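Local coordinates for glyoxalase family protein (PDB 2P7O) that catalyses the hydration of the antibiotic fosfomycin, probably with manganese as cofactor, and thereby makes Listeria monocytogenes resistant to the drug, at residues L10-L15 and D111-L116; I74-V79 and L119-L124. One frame throughout, in Å; residues are numbered along the deposited sequence. Where two conformers were deposited one is given.

Contact 1 (L10-L15 and D111-L116); sequences LIVKDL and DFDNHL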
loop_
_atom_site.group_PDB
_atom_site.type_symbol
_atom_site.label_atom_id
_atom_site.label_comp_id
_atom_site.label_asym_id
_atom_site.label_seq_id
_atom_site.Cartn_x
_atom_site.Cartn_y
_atom_site.Cartn_z
ATOM N N LEU A 10 -5.646 -4.686 3.408
ATOM C CA LEU A 10 -4.653 -5.661 3.855
ATOM C C LEU A 10 -5.352 -6.939 4.289
ATOM O O LEU A 10 -6.374 -6.793 4.996
ATOM C CB LEU A 10 -3.790 -5.098 5.008
ATOM C CG LEU A 10 -2.967 -3.894 4.478
ATOM C CD1 LEU A 10 -2.022 -3.342 5.537
ATOM C CD2 LEU A 10 -2.157 -4.198 3.218
ATOM N N ILE A 11 -4.791 -8.100 3.937
ATOM C CA ILE A 11 -5.386 -9.392 4.372
ATOM C C ILE A 11 -4.589 -9.915 5.580
ATOM O O ILE A 11 -3.350 -9.816 5.644
ATOM C CB ILE A 11 -5.317 -10.476 3.276
ATOM C CG1 ILE A 11 -5.905 -9.999 1.938
ATOM C CG2 ILE A 11 -6.027 -11.731 3.779
ATOM C CD1 ILE A 11 -7.408 -9.758 2.058
ATOM N N VAL A 12 -5.352 -10.315 6.608
ATOM C CA VAL A 12 -4.726 -10.671 7.865
ATOM C C VAL A 12 -5.411 -11.874 8.517
ATOM O O VAL A 12 -6.590 -12.132 8.311
ATOM C CB VAL A 12 -4.744 -9.539 8.900
ATOM C CG1 VAL A 12 -4.001 -8.317 8.385
ATOM C CG2 VAL A 12 -6.165 -9.217 9.341
ATOM N N LYS A 13 -4.654 -12.625 9.315
ATOM C CA LYS A 13 -5.187 -13.817 9.941
ATOM C C LYS A 13 -6.195 -13.571 11.051
ATOM O O LYS A 13 -7.210 -14.289 11.193
ATOM C CB LYS A 13 -4.032 -14.690 10.504
ATOM C CG LYS A 13 -4.535 -15.995 11.089
ATOM C CD LYS A 13 -3.790 -17.143 10.467
ATOM C CE LYS A 13 -4.471 -18.493 10.718
ATOM N NZ LYS A 13 -5.074 -18.965 9.426
ATOM N N ASP A 14 -5.863 -12.546 11.817
ATOM C CA ASP A 14 -6.661 -12.282 13.023
ATOM C C ASP A 14 -6.964 -10.791 13.090
ATOM O O ASP A 14 -6.088 -9.990 13.403
ATOM C CB ASP A 14 -5.798 -12.756 14.186
ATOM C CG ASP A 14 -6.393 -12.559 15.560
ATOM O OD1 ASP A 14 -7.134 -11.567 15.762
ATOM O OD2 ASP A 14 -6.302 -13.540 16.339
ATOM N N LEU A 15 -8.198 -10.438 12.791
ATOM C CA LEU A 15 -8.691 -9.067 12.842
ATOM C C LEU A 15 -8.540 -8.425 14.230
ATOM O O LEU A 15 -8.358 -7.193 14.296
ATOM C CB LEU A 15 -10.191 -9.112 12.528
ATOM C CG LEU A 15 -11.016 -7.880 12.825
ATOM C CD1 LEU A 15 -10.413 -6.611 12.222
ATOM C CD2 LEU A 15 -12.452 -8.011 12.303
ATOM N N ASP A 111 3.771 -5.961 10.911
ATOM C CA ASP A 111 2.587 -6.188 11.760
ATOM C C ASP A 111 2.602 -7.641 12.230
ATOM O O ASP A 111 3.697 -8.194 12.408
ATOM C CB ASP A 111 1.265 -5.841 11.089
ATOM C CG ASP A 111 1.030 -6.574 9.772
ATOM O OD1 ASP A 111 -0.076 -6.358 9.178
ATOM O OD2 ASP A 111 1.891 -7.363 9.374
ATOM N N PHE A 112 1.433 -8.236 12.373
ATOM C CA PHE A 112 1.403 -9.649 12.789
ATOM C C PHE A 112 1.241 -10.554 11.574
ATOM O O PHE A 112 1.070 -11.758 11.759
ATOM C CB PHE A 112 0.209 -9.855 13.733
ATOM C CG PHE A 112 0.320 -9.091 15.049
ATOM C CD1 PHE A 112 -0.524 -8.053 15.413
ATOM C CD2 PHE A 112 1.308 -9.441 15.963
ATOM C CE1 PHE A 112 -0.382 -7.395 16.617
ATOM C CE2 PHE A 112 1.459 -8.774 17.169
ATOM C CZ PHE A 112 0.590 -7.762 17.528
ATOM N N ASP A 113 1.313 -9.991 10.361
ATOM C CA ASP A 113 1.019 -10.802 9.161
ATOM C C ASP A 113 2.050 -10.523 8.066
ATOM O O ASP A 113 1.685 -10.538 6.860
ATOM C CB ASP A 113 -0.390 -10.405 8.654
ATOM C CG ASP A 113 -1.427 -10.855 9.681
ATOM O OD1 ASP A 113 -1.820 -12.048 9.672
ATOM O OD2 ASP A 113 -1.837 -10.046 10.551
ATOM N N ASN A 114 3.317 -10.295 8.461
ATOM C CA ASN A 114 4.353 -10.094 7.447
ATOM C C ASN A 114 4.129 -8.942 6.490
ATOM O O ASN A 114 4.766 -8.913 5.431
ATOM C CB ASN A 114 4.687 -11.351 6.639
ATOM C CG ASN A 114 5.432 -12.382 7.481
ATOM O OD1 ASN A 114 5.611 -13.515 7.009
ATOM N ND2 ASN A 114 5.803 -12.052 8.700
ATOM N N HIS A 115 3.420 -7.897 6.876
ATOM C CA HIS A 115 3.432 -6.630 6.140
ATOM C C HIS A 115 4.480 -5.684 6.760
ATOM O O HIS A 115 4.420 -5.353 7.966
ATOM C CB HIS A 115 2.066 -5.945 6.360
ATOM C CG HIS A 115 0.872 -6.664 5.836
ATOM N ND1 HIS A 115 -0.119 -7.241 6.609
ATOM C CD2 HIS A 115 0.444 -6.803 4.545
ATOM C CE1 HIS A 115 -1.035 -7.796 5.804
ATOM N NE2 HIS A 115 -0.719 -7.525 4.544
ATOM N N LEU A 116 5.346 -5.094 5.941
ATOM C CA LEU A 116 6.290 -4.055 6.361
ATOM C C LEU A 116 5.652 -2.664 6.363
ATOM O O LEU A 116 4.958 -2.244 5.434
ATOM C CB LEU A 116 7.470 -4.107 5.404
ATOM C CG LEU A 116 8.635 -3.184 5.813
ATOM C CD1 LEU A 116 9.196 -3.559 7.184
ATOM C CD2 LEU A 116 9.698 -3.352 4.746
HETATM O O HOH W 1 -3.516 -10.935 12.289
#
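The imidazole of His-115 is boxed in on both faces and at its edge. Leu-10 lays CD1 over the ring centre, 4.3 Å above the plane, the two side chains running past each other in opposite directions. The other face meets the backbone oxygen of Asp-113, displaced toward the ring rim. At the edge, in the ring plane, His-115 CE1 comes within 3.1 Å of Ile-11 O; Asp-111 CG also lies in the ring plane, on the ND1 side. With CG beside the backbone N (chi1 -63°), the ring of His-115 is carried toward Asp-111, and ND1 donates to Asp-111 OD1 at 2.7 Å, on the oxygen's syn lone pair. NE2 of His-115 is hydrogen-bonded to Asn-68 OD1 of the second subunit, which also accepts from Ile-11 N.

Asp-111 OD2 receives two backbone donors from opposite faces of its plane: His-115 N, and Asp-113 N in an Asx turn. Together with the ND1 bond they limit the carboxylate's rotation and hold the 111-115 turn together.

Asp-113 crosses Val-12 at about a right angle, its OD2 3.4 Å from Val-12 CB. Its OD1 accepts Lys-13 N at 2.9 Å in a nearly straight bond (173°), although the donor stands 50° out of the carboxylate plane. A water donates to Asp-113 OD2 at 2.6 Å and accepts from Asp-14 N, so the carboxylate engages one amide directly and the next through water where strand 4-12 ends, just ahead of helix 15-26. The amine of Lys-13 turns elsewhere, to Asp-60 O.

Since both ring nitrogens of His-115 face oxygen acceptors and Asp-111 lies alongside, the imidazole may well be doubly protonated; the polarised C-H implied at CE1 would suit the nearby Ile-11 carbonyl.

Contact 2 (I74-V79 and L119-L124); sequences IQSEEV and LHAGTL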
loop_
_atom_site.group_PDB
_atom_site.type_symbol
_atom_site.label_atom_id
_atom_site.label_comp_id
_atom_site.label_asym_id
_atom_site.label_seq_id
_atom_site.Cartn_x
_atom_site.Cartn_y
_atom_site.Cartn_z
ATOM N N ILE A 74 5.573 11.077 10.243
ATOM C CA ILE A 74 5.546 11.567 11.637
ATOM C C ILE A 74 6.620 12.640 11.757
ATOM O O ILE A 74 7.430 12.860 10.831
ATOM C CB ILE A 74 5.806 10.485 12.706
ATOM C CG1 ILE A 74 7.131 9.732 12.432
ATOM C CG2 ILE A 74 4.651 9.478 12.682
ATOM C CD1 ILE A 74 7.569 8.872 13.608
ATOM N N GLN A 75 6.603 13.307 12.925
ATOM C CA GLN A 75 7.610 14.349 13.121
ATOM C C GLN A 75 8.819 13.805 13.869
ATOM O O GLN A 75 8.719 12.866 14.664
ATOM C CB GLN A 75 6.991 15.478 13.968
ATOM C CG GLN A 75 5.641 15.981 13.405
ATOM C CD GLN A 75 5.942 16.574 12.037
ATOM O OE1 GLN A 75 6.911 17.344 11.938
ATOM N NE2 GLN A 75 5.251 16.108 10.995
ATOM N N SER A 76 9.966 14.430 13.553
ATOM C CA SER A 76 11.218 14.030 14.166
ATOM C C SER A 76 11.081 13.970 15.675
ATOM O O SER A 76 11.600 13.044 16.321
ATOM C CB SER A 76 12.288 15.053 13.738
ATOM O OG SER A 76 12.215 15.223 12.314
ATOM N N GLU A 77 10.364 14.896 16.311
ATOM C CA GLU A 77 10.318 14.817 17.774
ATOM C C GLU A 77 9.427 13.691 18.321
ATOM O O GLU A 77 9.351 13.552 19.560
ATOM C CB GLU A 77 9.871 16.174 18.315
ATOM C CG GLU A 77 10.714 17.342 17.812
ATOM C CD GLU A 77 10.131 18.089 16.621
ATOM O OE1 GLU A 77 9.427 17.462 15.798
ATOM O OE2 GLU A 77 10.399 19.302 16.481
ATOM N N GLU A 78 8.802 12.881 17.450
ATOM C CA GLU A 78 7.972 11.770 17.947
ATOM C C GLU A 78 8.630 10.409 17.673
ATOM O O GLU A 78 8.075 9.356 18.005
ATOM C CB GLU A 78 6.662 11.749 17.110
ATOM C CG GLU A 78 5.934 13.101 17.115
ATOM C CD GLU A 78 4.661 13.038 16.282
ATOM O OE1 GLU A 78 3.606 13.176 16.930
ATOM O OE2 GLU A 78 4.684 12.773 15.046
ATOM N N VAL A 79 9.766 10.402 16.977
ATOM C CA VAL A 79 10.361 9.102 16.599
ATOM C C VAL A 79 10.636 8.197 17.788
ATOM O O VAL A 79 10.316 7.012 17.695
ATOM C CB VAL A 79 11.693 9.320 15.851
ATOM C CG1 VAL A 79 12.428 7.984 15.628
ATOM C CG2 VAL A 79 11.422 10.002 14.501
ATOM N N LEU A 119 7.370 4.283 9.754
ATOM C CA LEU A 119 7.108 5.654 10.188
ATOM C C LEU A 119 8.300 6.541 9.809
ATOM O O LEU A 119 9.453 6.255 10.160
ATOM C CB LEU A 119 6.917 5.582 11.719
ATOM C CG LEU A 119 5.597 4.876 12.084
ATOM C CD1 LEU A 119 5.512 4.817 13.607
ATOM C CD2 LEU A 119 4.358 5.534 11.512
ATOM N N HIS A 120 8.027 7.512 8.961
ATOM C CA HIS A 120 9.101 8.235 8.292
ATOM C C HIS A 120 9.052 9.670 8.802
ATOM O O HIS A 120 8.022 10.321 8.600
ATOM C CB HIS A 120 8.843 8.125 6.777
ATOM C CG HIS A 120 9.792 8.922 5.916
ATOM N ND1 HIS A 120 10.649 8.337 4.994
ATOM C CD2 HIS A 120 9.918 10.264 5.707
ATOM C CE1 HIS A 120 11.324 9.281 4.370
ATOM N NE2 HIS A 120 10.918 10.470 4.813
ATOM N N ALA A 121 10.111 10.156 9.419
ATOM C CA ALA A 121 10.214 11.610 9.653
ATOM C C ALA A 121 11.224 12.219 8.682
ATOM O O ALA A 121 12.141 11.561 8.167
ATOM C CB ALA A 121 10.739 11.853 11.063
ATOM N N GLY A 122 11.014 13.484 8.380
ATOM C CA GLY A 122 11.931 14.275 7.625
ATOM C C GLY A 122 11.769 14.088 6.131
ATOM O O GLY A 122 10.726 13.785 5.574
ATOM N N THR A 123 12.914 14.366 5.506
ATOM C CA THR A 123 12.892 14.509 4.067
ATOM C C THR A 123 12.468 13.218 3.383
ATOM O O THR A 123 12.931 12.117 3.709
ATOM C CB THR A 123 14.275 14.940 3.573
ATOM O OG1 THR A 123 14.675 16.162 4.250
ATOM C CG2 THR A 123 14.289 15.219 2.086
ATOM N N LEU A 124 11.606 13.328 2.354
ATOM C CA LEU A 124 11.193 12.158 1.605
ATOM C C LEU A 124 12.330 11.512 0.826
ATOM O O LEU A 124 12.868 12.146 -0.077
ATOM C CB LEU A 124 10.063 12.581 0.627
ATOM C CG LEU A 124 9.435 11.437 -0.197
ATOM C CD1 LEU A 124 8.763 10.465 0.787
ATOM C CD2 LEU A 124 8.392 11.892 -1.221
HETATM O O HOH W 2 8.310 14.752 9.005
#
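Ile-74 and Leu-119 cross at about a right angle, and CD1 of the isoleucine makes the closer touch. Its CG1 stands between backbone N and carbonyl carbon (chi1 54°), and from there the chain extends to place CD1 3.8 Å from Leu-119 CB. The CG2 branch of Ile-74 makes a second, looser touch on Leu-119 CD2 at 4.1 Å, so both branches engage the leucine. Tyr-82 of helix 79-89 packs against both residues.

Ala-121 points its methyl into the curve of the 74-79 turn. Its CB lies 3.5 Å from Ile-74 O, and Val-79 CG2 reaches the same methyl at 4.0 Å. Ser-76 adds its backbone N and its OG around this small group. The turn is itself braced by a backbone bond from Glu-78 N to Gln-75 O.

Backbone atoms line the seam. Ile-74 N donates to His-120 O at 3.0 Å with a nearly straight N-H (170°), but from 44° above the carbonyl plane. Ile-74 O receives a CA-H...O contact from Ala-121 CA at 3.3 Å, and a water bridges it to Gly-122 N. The His-120 side chain departs on the other side, where NE2 donates to Thr-123 O at 2.8 Å and the ring meets that of His-7 of the second subunit.

The seam thus carries the parallel pairing with strand 116-120 past the end of strand 69-73 at Ile-74. Such pairing of the first and last strands, in sheet order 1-4-3-2, is the hallmark of the beta-alpha-beta-beta-beta module of the glyoxalase superfamily, here close to manganese ligand Glu-118.

Overall arrangement
The segments alternate along the chain (10-15, 74-79, 111-116, 119-124), so the contacts interlock in sequence. Their centres lie 24 Å apart, on opposite sides of the chain's centre. Strand 116-120, which carries the manganese ligand Glu-118, links them: contact 1 sits at the turn leading into it, contact 2 at its exit. Contact 1 ties the end of strand 4-12, in one four-stranded sheet, to a turn of the other sheet, whereas contact 2 lies within the second sheet, where its parallel neighbours 69-73 and 116-120 run out. Contact 2 is nearer the metal, the side chain of His-120 lying about 5 Å from it. Both contacts also touch the second subunit, bordering the dimer interface.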